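Local coordinates for malonyl-CoA-[acyl-carrier-protein] transacylase (Coxiella burnetii, PDB 3TQE) that probably transfers the malonyl group from malonyl-CoA to holo-acyl carrier protein, the step that supplies malonyl-ACP for fatty acid synthesis, at residues T66-L71 against K116-R121; L97-A102 against G249-Q254; I32-F37 against D47-V52. All coordinates share one frame; numbering follows the deposited sequence. Where two conformers were deposited one is given.

Contact 1 (T66-L71 against K116-R121); sequences TQPALL and KLVEKR. With GLY (glycine), chain B.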
ATOM      1  N   THR A  66       1.026  -0.248  12.476  1.00 12.38           N
ATOM      2  CA  THR A  66       1.100  -0.954  11.202  1.00 12.64           C
ATOM      3  C   THR A  66       1.745  -0.078  10.159  1.00 11.94           C
ATOM      4  O   THR A  66       2.577  -0.537   9.381  1.00 12.19           O
ATOM      5  CB  THR A  66      -0.269  -1.305  10.685  1.00 14.00           C
ATOM      6  OG1 THR A  66      -1.016  -1.956  11.694  1.00 19.85           O
ATOM      7  CG2 THR A  66      -0.208  -2.148   9.435  1.00 19.05           C
ATOM      8  N   GLN A  67       1.357   1.190  10.136  1.00 10.93           N
ATOM      9  CA  GLN A  67       1.846   2.031   9.077  1.00 11.45           C
ATOM     10  C   GLN A  67       3.365   2.247   9.100  1.00 11.33           C
ATOM     11  O   GLN A  67       4.032   2.000   8.112  1.00 10.95           O
ATOM     12  CB  GLN A  67       1.057   3.319   8.948  1.00 12.02           C
ATOM     13  CG  GLN A  67      -0.387   3.001   8.558  1.00 14.10           C
ATOM     14  CD  GLN A  67      -1.184   4.162   8.043  1.00 14.18           C
ATOM     15  OE1 GLN A  67      -0.652   5.066   7.405  1.00 15.51           O
ATOM     16  NE2 GLN A  67      -2.500   4.100   8.254  1.00 17.16           N
ATOM     17  N   PRO A  68       3.932   2.690  10.217  1.00 11.31           N
ATOM     18  CA  PRO A  68       5.384   2.812  10.231  1.00 11.52           C
ATOM     19  C   PRO A  68       6.096   1.459  10.107  1.00 11.35           C
ATOM     20  O   PRO A  68       7.169   1.397   9.533  1.00 11.24           O
ATOM     21  CB  PRO A  68       5.692   3.495  11.567  1.00 13.26           C
ATOM     22  CG  PRO A  68       4.468   3.365  12.359  1.00 14.08           C
ATOM     23  CD  PRO A  68       3.317   3.261  11.419  1.00 12.13           C
ATOM     24  N   ALA A  69       5.499   0.387  10.610  1.00 11.34           N
ATOM     25  CA  ALA A  69       6.100  -0.936  10.516  1.00 11.23           C
ATOM     26  C   ALA A  69       6.251  -1.322   9.054  1.00 11.33           C
ATOM     27  O   ALA A  69       7.294  -1.790   8.629  1.00 12.11           O
ATOM     28  CB  ALA A  69       5.261  -1.954  11.236  1.00 12.59           C
ATOM     29  N   LEU A  70       5.179  -1.143   8.290  1.00 10.90           N
ATOM     30  CA  LEU A  70       5.211  -1.556   6.895  1.00 11.41           C
ATOM     31  C   LEU A  70       6.053  -0.627   6.052  1.00 10.63           C
ATOM     32  O   LEU A  70       6.770  -1.061   5.142  1.00 12.04           O
ATOM     33  CB  LEU A  70       3.818  -1.644   6.347  1.00 13.36           C
ATOM     34  CG  LEU A  70       3.119  -2.923   6.743  1.00 16.79           C
ATOM     35  CD1 LEU A  70       1.668  -2.811   6.286  1.00 21.07           C
ATOM     36  CD2 LEU A  70       3.808  -4.167   6.150  1.00 20.72           C
ATOM     37  N   LEU A  71       6.001   0.671   6.329  1.00 10.23           N
ATOM     38  CA  LEU A  71       6.873   1.573   5.593  1.00 10.43           C
ATOM     39  C   LEU A  71       8.322   1.154   5.792  1.00 10.02           C
ATOM     40  O   LEU A  71       9.121   1.084   4.849  1.00 10.75           O
ATOM     41  CB  LEU A  71       6.673   3.015   6.042  1.00 10.45           C
ATOM     42  CG  LEU A  71       7.674   4.006   5.493  1.00 13.19           C
ATOM     43  CD1 LEU A  71       7.465   4.129   4.007  1.00 17.62           C
ATOM     44  CD2 LEU A  71       7.575   5.343   6.214  1.00 16.46           C
ATOM     45  N   LYS A 116       7.711   9.295  10.553  1.00 12.91           N
ATOM     46  CA  LYS A 116       6.906  10.110  11.459  1.00 14.09           C
ATOM     47  C   LYS A 116       5.570  10.466  10.810  1.00 12.86           C
ATOM     48  O   LYS A 116       4.526  10.486  11.461  1.00 13.14           O
ATOM     49  CB  LYS A 116       7.650  11.364  11.837  1.00 15.13           C
ATOM     50  CG  LYS A 116       8.886  11.126  12.624  1.00 19.17           C
ATOM     51  CD  LYS A 116       9.497  12.448  13.048  1.00 24.73           C
ATOM     52  CE  LYS A 116      10.737  12.267  13.864  1.00 28.81           C
ATOM     53  NZ  LYS A 116      11.412  13.603  14.021  1.00 33.44           N
ATOM     54  N   LEU A 117       5.602  10.753   9.521  1.00 12.62           N
ATOM     55  CA  LEU A 117       4.418  11.163   8.821  1.00 12.20           C
ATOM     56  C   LEU A 117       3.387  10.019   8.769  1.00 11.59           C
ATOM     57  O   LEU A 117       2.193  10.246   8.919  1.00 12.25           O
ATOM     58  CB  LEU A 117       4.774  11.590   7.411  1.00 13.05           C
ATOM     59  CG  LEU A 117       3.639  12.115   6.571  1.00 15.05           C
ATOM     60  CD1 LEU A 117       3.033  13.374   7.179  1.00 16.54           C
ATOM     61  CD2 LEU A 117       4.151  12.341   5.170  1.00 16.71           C
ATOM     62  N   VAL A 118       3.834   8.799   8.507  1.00 10.59           N
ATOM     63  CA  VAL A 118       2.868   7.720   8.403  1.00 10.67           C
ATOM     64  C   VAL A 118       2.369   7.276   9.761  1.00 10.59           C
ATOM     65  O   VAL A 118       1.269   6.765   9.850  1.00 11.12           O
ATOM     66  CB  VAL A 118       3.335   6.538   7.538  1.00 10.71           C
ATOM     67  CG1 VAL A 118       3.663   6.994   6.118  1.00 12.08           C
ATOM     68  CG2 VAL A 118       4.465   5.759   8.178  1.00 11.65           C
ATOM     69  N   GLU A 119       3.160   7.488  10.819  1.00 11.03           N
ATOM     70  CA  GLU A 119       2.625   7.295  12.137  1.00 11.38           C
ATOM     71  C   GLU A 119       1.460   8.238  12.359  1.00 11.59           C
ATOM     72  O   GLU A 119       0.417   7.824  12.848  1.00 11.68           O
ATOM     73  CB  GLU A 119       3.684   7.512  13.190  1.00 12.05           C
ATOM     74  CG  GLU A 119       3.112   7.324  14.581  1.00 13.80           C
ATOM     75  CD  GLU A 119       4.087   7.563  15.674  1.00 18.14           C
ATOM     76  OE1 GLU A 119       4.763   8.614  15.640  1.00 22.42           O
ATOM     77  OE2 GLU A 119       4.154   6.693  16.580  1.00 22.06           O
ATOM     78  N   LYS A 120       1.632   9.496  11.963  1.00 12.27           N
ATOM     79  CA  LYS A 120       0.548  10.454  12.089  0.50 12.93           C
ATOM     80  C   LYS A 120      -0.623  10.073  11.208  1.00 12.54           C
ATOM     81  O   LYS A 120      -1.784  10.151  11.619  1.00 13.14           O
ATOM     82  CB  LYS A 120       1.010  11.861  11.757  0.50 13.67           C
ATOM     83  CG  LYS A 120       1.830  12.515  12.853  0.50 17.51           C
ATOM     84  CD  LYS A 120       2.513  13.743  12.298  0.50 21.17           C
ATOM     85  CE  LYS A 120       3.359  14.440  13.342  0.50 24.39           C
ATOM     86  NZ  LYS A 120       4.099  15.591  12.726  0.50 27.03           N
ATOM     87  N   ARG A 121      -0.328   9.633  10.004  1.00 11.37           N
ATOM     88  CA  ARG A 121      -1.384   9.199   9.103  1.00 11.08           C
ATOM     89  C   ARG A 121      -2.226   8.121   9.766  1.00 11.71           C
ATOM     90  O   ARG A 121      -3.453   8.169   9.736  1.00 12.70           O
ATOM     91  CB  ARG A 121      -0.797   8.714   7.788  1.00 11.59           C
ATOM     92  CG  ARG A 121      -1.791   8.238   6.758  1.00 12.24           C
ATOM     93  CD  ARG A 121      -1.027   7.826   5.546  1.00 12.92           C
ATOM     94  NE  ARG A 121      -1.854   7.446   4.399  1.00 12.97           N
ATOM     95  CZ  ARG A 121      -2.300   6.220   4.144  1.00 15.71           C
ATOM     96  NH1 ARG A 121      -2.053   5.214   4.973  1.00 14.80           N
ATOM     97  NH2 ARG A 121      -3.024   6.003   3.047  1.00 18.49           N
TER
HETATM   98  N   GLY B 314      -6.281   0.722   3.148  1.00 46.42           N
HETATM   99  CA  GLY B 314      -5.074   0.836   4.030  1.00 45.67           C
HETATM  100  C   GLY B 314      -4.630   2.272   4.241  1.00 45.14           C
HETATM  101  O   GLY B 314      -3.473   2.588   4.583  1.00 43.80           O
HETATM  102  OXT GLY B 314      -5.433   3.171   4.051  1.00 44.96           O
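Gln67 and Arg121 make the polar half of this contact. Arg121 NH1 donates to Gln67 OE1 at 2.8 Å, with an N-H...O angle of 161°. The oxygen lies in the guanidinium plane, at its edge. Seen from the amide, the donor sits above the carbonyl plane, 53° out of it. The two side chains cross at about a right angle, and the amide and guanidinium planes are steeply inclined to each other. Arg121 NH1 also gives a nearly straight bond of 3.0 Å to the carboxylate O of the bound glycine. One nitrogen thus holds both the ligand and Gln67. Arg121 reaches this far because its chain is extended from CG to NE, starting with CG anti to the backbone N. Its NH2 bonds to Ser96 OG, the predicted nucleophile, and to Gln254 OE1, so the guanidinium is fixed in rotation at the pocket.

The apolar half centres on Val118. Its CG2 touches Leu71 CD2 at 3.7 Å and Pro68 CA at the same 3.7 Å. Gln67 CB, nearer the backbone than its polar end, meets Val118 CB at 4.2 Å. The Pro68 ring lies alongside Glu119, with CG 4.3 Å from Glu119 CB.

The helix axes approach to 8.0 Å and run roughly antiparallel, at 146°. The backbones come nearest at Pro68 CA and Glu119 CA, 5.6 Å apart. Helix 63-83 thereby packs on helix 111-128. Helix 97-105 lies against both, through Leu97, Tyr100 and Ala101, and helix 210-220 covers Leu117 and Arg121.

Contact 2 (L97-A102 against G249-Q254); sequences LGEYAA and GALIKQ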
ATOM      1  N   LEU A  97      -0.630   2.944   1.962  1.00 14.16           N
ATOM      2  CA  LEU A  97       0.556   3.216   2.699  1.00 13.12           C
ATOM      3  C   LEU A  97       1.792   2.969   1.839  1.00 12.68           C
ATOM      4  O   LEU A  97       2.800   3.676   1.959  1.00 12.40           O
ATOM      5  CB  LEU A  97       0.596   2.327   3.925  1.00 13.92           C
ATOM      6  CG  LEU A  97       1.816   2.348   4.799  1.00 15.57           C
ATOM      7  CD1 LEU A  97       2.135   3.780   5.293  1.00 15.57           C
ATOM      8  CD2 LEU A  97       1.528   1.330   5.846  1.00 23.61           C
ATOM      9  N   GLY A  98       1.728   1.987   0.956  1.00 12.02           N
ATOM     10  CA  GLY A  98       2.853   1.671   0.125  1.00 12.24           C
ATOM     11  C   GLY A  98       3.310   2.812  -0.738  1.00 11.71           C
ATOM     12  O   GLY A  98       4.448   2.860  -1.160  1.00 11.79           O
ATOM     13  N   GLU A  99       2.422   3.746  -1.024  1.00 12.29           N
ATOM     14  CA  GLU A  99       2.808   4.875  -1.828  1.00 11.42           C
ATOM     15  C   GLU A  99       3.884   5.714  -1.134  1.00 11.60           C
ATOM     16  O   GLU A  99       4.755   6.265  -1.791  1.00 12.35           O
ATOM     17  CB  GLU A  99       1.549   5.684  -2.121  1.00 13.66           C
ATOM     18  CG  GLU A  99       1.759   6.857  -3.018  1.00 15.78           C
ATOM     19  CD  GLU A  99       0.455   7.202  -3.749  1.00 19.68           C
ATOM     20  OE1 GLU A  99      -0.157   6.273  -4.356  1.00 18.87           O
ATOM     21  OE2 GLU A  99       0.069   8.395  -3.717  1.00 21.40           O
ATOM     22  N   TYR A 100       3.859   5.748   0.200  1.00 12.24           N
ATOM     23  CA  TYR A 100       4.891   6.458   0.932  1.00 11.81           C
ATOM     24  C   TYR A 100       6.201   5.753   0.803  1.00 11.70           C
ATOM     25  O   TYR A 100       7.242   6.403   0.744  1.00 12.06           O
ATOM     26  CB  TYR A 100       4.536   6.609   2.401  1.00 11.77           C
ATOM     27  CG  TYR A 100       3.379   7.560   2.595  1.00 12.55           C
ATOM     28  CD1 TYR A 100       3.614   8.877   2.908  1.00 14.23           C
ATOM     29  CD2 TYR A 100       2.055   7.154   2.415  1.00 12.63           C
ATOM     30  CE1 TYR A 100       2.577   9.770   3.060  1.00 15.16           C
ATOM     31  CE2 TYR A 100       0.993   8.064   2.528  1.00 14.21           C
ATOM     32  CZ  TYR A 100       1.272   9.358   2.894  1.00 13.36           C
ATOM     33  OH  TYR A 100       0.247  10.254   3.013  1.00 17.70           O
ATOM     34  N   ALA A 101       6.176   4.424   0.841  1.00 11.05           N
ATOM     35  CA  ALA A 101       7.399   3.697   0.646  1.00 11.18           C
ATOM     36  C   ALA A 101       7.964   3.965  -0.726  1.00 11.24           C
ATOM     37  O   ALA A 101       9.159   4.169  -0.867  1.00 11.68           O
ATOM     38  CB  ALA A 101       7.180   2.197   0.847  1.00 11.97           C
ATOM     39  N   ALA A 102       7.111   3.991  -1.737  1.00 10.87           N
ATOM     40  CA  ALA A 102       7.563   4.265  -3.109  1.00 10.54           C
ATOM     41  C   ALA A 102       8.221   5.639  -3.156  1.00 11.55           C
ATOM     42  O   ALA A 102       9.275   5.826  -3.747  1.00 12.06           O
ATOM     43  CB  ALA A 102       6.410   4.179  -4.058  1.00 12.03           C
ATOM     44  N   GLY A 249      -0.893  17.082  -2.781  1.00 13.93           N
ATOM     45  CA  GLY A 249      -2.296  16.938  -3.082  1.00 14.46           C
ATOM     46  C   GLY A 249      -2.698  15.494  -3.299  1.00 13.90           C
ATOM     47  O   GLY A 249      -3.775  15.078  -2.863  1.00 15.22           O
ATOM     48  N   ALA A 250      -1.857  14.742  -4.006  1.00 13.20           N
ATOM     49  CA  ALA A 250      -2.158  13.363  -4.301  1.00 12.66           C
ATOM     50  C   ALA A 250      -2.210  12.519  -3.041  1.00 12.85           C
ATOM     51  O   ALA A 250      -3.056  11.645  -2.906  1.00 13.89           O
ATOM     52  CB  ALA A 250      -1.149  12.805  -5.278  1.00 13.47           C
ATOM     53  N   LEU A 251      -1.305  12.784  -2.123  1.00 13.13           N
ATOM     54  CA  LEU A 251      -1.251  12.028  -0.877  1.00 13.37           C
ATOM     55  C   LEU A 251      -2.419  12.337   0.019  1.00 13.61           C
ATOM     56  O   LEU A 251      -2.933  11.464   0.708  1.00 15.04           O
ATOM     57  CB  LEU A 251       0.049  12.277  -0.126  1.00 13.48           C
ATOM     58  CG  LEU A 251       1.282  11.734  -0.841  1.00 15.03           C
ATOM     59  CD1 LEU A 251       2.514  12.247  -0.134  1.00 17.03           C
ATOM     60  CD2 LEU A 251       1.262  10.187  -0.914  1.00 15.62           C
ATOM     61  N   ILE A 252      -2.872  13.577   0.012  1.00 13.07           N
ATOM     62  CA  ILE A 252      -3.994  13.930   0.856  1.00 13.80           C
ATOM     63  C   ILE A 252      -5.285  13.399   0.235  1.00 14.10           C
ATOM     64  O   ILE A 252      -6.125  12.828   0.909  1.00 15.21           O
ATOM     65  CB  ILE A 252      -4.037  15.436   1.090  1.00 13.43           C
ATOM     66  CG1 ILE A 252      -2.792  15.875   1.884  1.00 14.95           C
ATOM     67  CG2 ILE A 252      -5.330  15.828   1.778  1.00 14.76           C
ATOM     68  CD1 ILE A 252      -2.584  15.152   3.204  1.00 17.36           C
ATOM     69  N   LYS A 253      -5.444  13.568  -1.068  1.00 13.23           N
ATOM     70  CA  LYS A 253      -6.638  13.065  -1.746  1.00 14.47           C
ATOM     71  C   LYS A 253      -6.750  11.553  -1.654  1.00 14.18           C
ATOM     72  O   LYS A 253      -7.837  11.014  -1.644  1.00 13.35           O
ATOM     73  CB  LYS A 253      -6.651  13.534  -3.197  1.00 15.39           C
ATOM     74  CG  LYS A 253      -7.996  13.354  -3.911  1.00 18.49           C
ATOM     75  CD  LYS A 253      -7.941  13.927  -5.345  1.00 21.32           C
ATOM     76  CE  LYS A 253      -9.281  13.800  -6.056  1.00 23.27           C
ATOM     77  NZ  LYS A 253      -9.261  14.425  -7.428  1.00 24.73           N
ATOM     78  N   GLN A 254      -5.613  10.874  -1.591  1.00 14.40           N
ATOM     79  CA  GLN A 254      -5.591   9.433  -1.480  1.00 14.46           C
ATOM     80  C   GLN A 254      -6.445   8.941  -0.344  1.00 14.18           C
ATOM     81  O   GLN A 254      -7.035   7.888  -0.448  1.00 15.35           O
ATOM     82  CB  GLN A 254      -4.137   8.972  -1.270  1.00 15.68           C
ATOM     83  CG  GLN A 254      -3.925   7.496  -1.360  1.00 17.72           C
ATOM     84  CD  GLN A 254      -2.715   7.047  -0.553  1.00 19.59           C
ATOM     85  OE1 GLN A 254      -2.546   7.395   0.608  1.00 24.49           O
ATOM     86  NE2 GLN A 254      -1.897   6.239  -1.162  1.00 18.98           N
TER
HETATM   87  O   HOH W   1      -2.436   8.985  -4.489  1.00 18.02           O
HETATM   88  O   HOH W   2      -2.056   9.389   2.179  1.00 18.79           O
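The Tyr100 ring has Leu251 CD2 over one face. This CH-pi contact puts the methyl 4.2 Å from the ring centroid, 22° off the normal and offset toward the rim. The two side chains come from opposite directions, and Tyr100 OH lies 3.7 Å from Leu251 CB. In the ring plane, at the edge, lie Leu97 O and water 2. Gln254 OE1 approaches the ring obliquely, and the amide and ring planes are 58° apart. Gln254 NE2 lies against the Glu99 side chain, 3.6 Å from Glu99 CB, without a hydrogen bond; these two side chains also come from opposite directions.

Glu99 reaches across with CG anti to its backbone N. Its OE2 touches Leu251 CD2 at 3.5 Å, so the methyl lies between the carboxylate and the tyrosine ring.

No direct hydrogen bond joins the two segments, whose axes stay 11.1 Å apart. Water fills this role. Water 2 accepts from Tyr100 OH at 2.6 Å and donates to Leu251 O and Gln254 OE1. Water 1 donates to Glu99 OE2 at 2.7 Å and to Ala250 O.

The polar ends have further partners. Glu99 OE2 is hydrogen-bonded to His234 ND1, and OE1 accepts from Asn235 N. Gln254 OE1 accepts from Arg121 NH2, NE2 donates to Ser96 O, and the backbone O accepts from His205 ND1. Gln254 thus bonds to both residues of the predicted Ser-His pair. The chemistry is that of a second shell: a buried polar network, closed by waters, which would hold the histidine and the chain at Ser96 in place.

Contact 3 (I32-F37 against D47-V52); sequences IVLETF and DLWALV
Val33 meets the far end of the Trp49 indole, its CG1 lying 3.8 Å from Trp49 CZ3. Leu34 follows with a closer contact. Its CD2 sits over one face of the indole, 3.3 Å from the centroid of the five-membered ring and only 9° off the normal. The methyl is thus pressed almost squarely onto the pyrrole part of the tryptophan. Thr36 turns to other partners: its OG1 donates to Ile32 O and is also hydrogen-bonded to Arg79 NH1 on helix 63-83.

Phe37 carries the largest share of the contact. Trp49 points an edge at its ring in a T-shaped pair, with Trp49 CE3 over the ring centre and the planes at 69°. The centroids are 4.8 Å apart. The tryptophan reaches this position with CG anti to its backbone N. At the edge of the phenylalanine, Leu48 CG packs 3.8 Å from Phe37 CD1. Val52 CG2 adds a looser contact, 4.2 Å from Phe37 CE1.

Asp47 is the N-cap of the second helix, its OD1 accepting from Ala50 N at 3.0 Å. Water 3 donates to the same OD1 and, weakly, to Phe37 O. The motif is two consecutive helices joined by a short connection, at 109°, with an edge-to-face aromatic pair between them. It lies away from the predicted active site of this acyltransferase domain.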
ATOM      1  N   ILE A  32      21.582  -4.133   6.942  1.00 15.21           N
ATOM      2  CA  ILE A  32      20.844  -2.925   6.595  0.50 14.76           C
ATOM      3  C   ILE A  32      19.394  -2.977   7.118  1.00 14.78           C
ATOM      4  O   ILE A  32      18.787  -1.938   7.341  1.00 14.53           O
ATOM      5  CB  ILE A  32      20.911  -2.601   5.075  0.50 14.98           C
ATOM      6  CG1 ILE A  32      20.532  -1.137   4.802  0.50 15.70           C
ATOM      7  CG2 ILE A  32      20.005  -3.524   4.269  0.50 15.08           C
ATOM      8  CD1 ILE A  32      21.327  -0.089   5.569  0.50 19.30           C
ATOM      9  N   VAL A  33      18.835  -4.156   7.312  1.00 13.86           N
ATOM     10  CA  VAL A  33      17.474  -4.269   7.834  1.00 13.73           C
ATOM     11  C   VAL A  33      17.412  -3.712   9.228  1.00 13.94           C
ATOM     12  O   VAL A  33      16.604  -2.849   9.511  1.00 13.35           O
ATOM     13  CB  VAL A  33      16.954  -5.701   7.803  1.00 13.47           C
ATOM     14  CG1 VAL A  33      15.614  -5.807   8.473  1.00 14.90           C
ATOM     15  CG2 VAL A  33      16.889  -6.186   6.358  1.00 14.67           C
ATOM     16  N   LEU A  34      18.282  -4.163  10.094  1.00 14.39           N
ATOM     17  CA  LEU A  34      18.236  -3.666  11.463  1.00 15.79           C
ATOM     18  C   LEU A  34      18.595  -2.200  11.499  1.00 15.47           C
ATOM     19  O   LEU A  34      18.020  -1.448  12.291  1.00 15.65           O
ATOM     20  CB  LEU A  34      19.112  -4.502  12.379  1.00 17.27           C
ATOM     21  CG  LEU A  34      18.546  -5.889  12.706  1.00 23.21           C
ATOM     22  CD1 LEU A  34      19.587  -6.683  13.467  1.00 27.12           C
ATOM     23  CD2 LEU A  34      17.260  -5.841  13.479  1.00 28.49           C
ATOM     24  N   GLU A  35      19.533  -1.773  10.670  1.00 15.40           N
ATOM     25  CA  GLU A  35      19.885  -0.355  10.619  0.50 15.73           C
ATOM     26  C   GLU A  35      18.681   0.493  10.217  1.00 14.43           C
ATOM     27  O   GLU A  35      18.450   1.568  10.758  1.00 14.87           O
ATOM     28  CB  GLU A  35      21.048  -0.113   9.680  0.50 16.88           C
ATOM     29  CG  GLU A  35      21.526   1.332   9.631  0.50 20.70           C
ATOM     30  CD  GLU A  35      22.431   1.721  10.794  0.50 27.25           C
ATOM     31  OE1 GLU A  35      22.196   1.260  11.940  0.50 32.22           O
ATOM     32  OE2 GLU A  35      23.377   2.518  10.568  0.50 32.23           O
ATOM     33  N   THR A  36      17.905   0.004   9.282  1.00 13.20           N
ATOM     34  CA  THR A  36      16.724   0.731   8.832  1.00 12.31           C
ATOM     35  C   THR A  36      15.687   0.800   9.942  1.00 12.86           C
ATOM     36  O   THR A  36      15.085   1.834  10.168  1.00 12.66           O
ATOM     37  CB  THR A  36      16.162   0.062   7.556  1.00 11.51           C
ATOM     38  OG1 THR A  36      17.173   0.133   6.540  1.00 13.32           O
ATOM     39  CG2 THR A  36      14.896   0.742   7.043  1.00 13.23           C
ATOM     40  N   PHE A  37      15.463  -0.300  10.631  1.00 12.00           N
ATOM     41  CA  PHE A  37      14.536  -0.293  11.737  1.00 12.74           C
ATOM     42  C   PHE A  37      15.057   0.588  12.854  1.00 13.71           C
ATOM     43  O   PHE A  37      14.258   1.217  13.540  1.00 13.99           O
ATOM     44  CB  PHE A  37      14.228  -1.703  12.231  1.00 13.52           C
ATOM     45  CG  PHE A  37      13.140  -2.373  11.453  1.00 11.91           C
ATOM     46  CD1 PHE A  37      11.841  -2.342  11.891  1.00 13.16           C
ATOM     47  CD2 PHE A  37      13.401  -2.967  10.235  1.00 11.80           C
ATOM     48  CE1 PHE A  37      10.835  -2.918  11.157  1.00 13.91           C
ATOM     49  CE2 PHE A  37      12.382  -3.541   9.493  1.00 13.24           C
ATOM     50  CZ  PHE A  37      11.111  -3.522   9.958  1.00 14.07           C
ATOM     51  N   ASP A  47      11.147   0.825  20.018  1.00 15.69           N
ATOM     52  CA  ASP A  47      11.889  -0.160  19.247  1.00 16.13           C
ATOM     53  C   ASP A  47      10.940  -0.857  18.309  1.00 15.13           C
ATOM     54  O   ASP A  47      10.191  -1.766  18.669  1.00 14.62           O
ATOM     55  CB  ASP A  47      12.557  -1.146  20.195  1.00 16.41           C
ATOM     56  CG  ASP A  47      13.440  -2.133  19.492  1.00 19.60           C
ATOM     57  OD1 ASP A  47      13.320  -2.317  18.262  1.00 20.86           O
ATOM     58  OD2 ASP A  47      14.246  -2.751  20.207  1.00 25.00           O
ATOM     59  N   LEU A  48      10.931  -0.387  17.074  1.00 14.01           N
ATOM     60  CA  LEU A  48      10.013  -0.906  16.095  1.00 13.98           C
ATOM     61  C   LEU A  48      10.316  -2.352  15.736  1.00 14.01           C
ATOM     62  O   LEU A  48       9.408  -3.134  15.512  1.00 14.46           O
ATOM     63  CB  LEU A  48      10.058  -0.042  14.861  1.00 14.05           C
ATOM     64  CG  LEU A  48       9.090  -0.425  13.752  1.00 14.13           C
ATOM     65  CD1 LEU A  48       7.621  -0.397  14.184  1.00 15.27           C
ATOM     66  CD2 LEU A  48       9.327   0.532  12.559  1.00 14.71           C
ATOM     67  N   TRP A  49      11.587  -2.697  15.660  1.00 14.18           N
ATOM     68  CA  TRP A  49      11.921  -4.084  15.341  1.00 14.23           C
ATOM     69  C   TRP A  49      11.378  -5.042  16.398  1.00 15.23           C
ATOM     70  O   TRP A  49      10.778  -6.048  16.080  1.00 15.96           O
ATOM     71  CB  TRP A  49      13.413  -4.228  15.221  1.00 14.91           C
ATOM     72  CG  TRP A  49      13.868  -5.585  14.850  1.00 15.43           C
ATOM     73  CD1 TRP A  49      14.531  -6.451  15.646  1.00 18.63           C
ATOM     74  CD2 TRP A  49      13.737  -6.221  13.579  1.00 16.18           C
ATOM     75  NE1 TRP A  49      14.848  -7.600  14.946  1.00 19.14           N
ATOM     76  CE2 TRP A  49      14.361  -7.484  13.673  1.00 16.43           C
ATOM     77  CE3 TRP A  49      13.153  -5.852  12.378  1.00 16.88           C
ATOM     78  CZ2 TRP A  49      14.400  -8.376  12.612  1.00 18.26           C
ATOM     79  CZ3 TRP A  49      13.221  -6.722  11.311  1.00 17.62           C
ATOM     80  CH2 TRP A  49      13.837  -7.974  11.434  1.00 17.64           C
ATOM     81  N   ALA A  50      11.535  -4.670  17.666  1.00 16.07           N
ATOM     82  CA  ALA A  50      11.030  -5.471  18.742  1.00 16.56           C
ATOM     83  C   ALA A  50       9.534  -5.631  18.654  1.00 16.46           C
ATOM     84  O   ALA A  50       8.998  -6.718  18.861  1.00 17.97           O
ATOM     85  CB  ALA A  50      11.429  -4.861  20.064  1.00 17.57           C
ATOM     86  N   LEU A  51       8.844  -4.559  18.275  1.00 15.74           N
ATOM     87  CA  LEU A  51       7.413  -4.626  18.152  1.00 17.31           C
ATOM     88  C   LEU A  51       7.030  -5.570  17.033  1.00 16.71           C
ATOM     89  O   LEU A  51       6.152  -6.388  17.193  1.00 18.03           O
ATOM     90  CB  LEU A  51       6.839  -3.228  17.913  1.00 18.39           C
ATOM     91  CG  LEU A  51       5.328  -3.056  17.889  1.00 22.55           C
ATOM     92  CD1 LEU A  51       4.998  -1.593  18.196  1.00 27.09           C
ATOM     93  CD2 LEU A  51       4.710  -3.430  16.588  1.00 28.20           C
ATOM     94  N   VAL A  52       7.692  -5.465  15.888  1.00 15.62           N
ATOM     95  CA  VAL A  52       7.342  -6.291  14.758  1.00 16.80           C
ATOM     96  C   VAL A  52       7.699  -7.739  14.994  1.00 16.61           C
ATOM     97  O   VAL A  52       7.001  -8.616  14.527  1.00 17.51           O
ATOM     98  CB  VAL A  52       8.047  -5.760  13.504  1.00 16.20           C
ATOM     99  CG1 VAL A  52       7.947  -6.720  12.371  1.00 20.59           C
ATOM    100  CG2 VAL A  52       7.457  -4.384  13.146  1.00 17.62           C
TER
HETATM  101  O   HOH W   3      14.484  -1.149  16.054  1.00 23.64           O

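In the fold
Along the chain, contact 3 closes first. It sets helix 48-54 across helix 31-44 after a short connection. Contact 1 opens after it, in series, and joins helix 63-83 to helix 111-128 over 44 intervening residues. Contact 2 begins inside that loop, at helix 97-105, and ends far beyond it, at helix 244-254. Contacts 1 and 2 therefore cross. They touch directly, and their shared ground is the glycine-occupied pocket beside the predicted nucleophile. Contacts 1 and 3 meet on helix 63-83, where Pro68 and Ala69 pack on Leu48 and Val52. Contacts 2 and 3 do not touch. Helix 63-83 thus links the outer N-terminal helices to the active-site region.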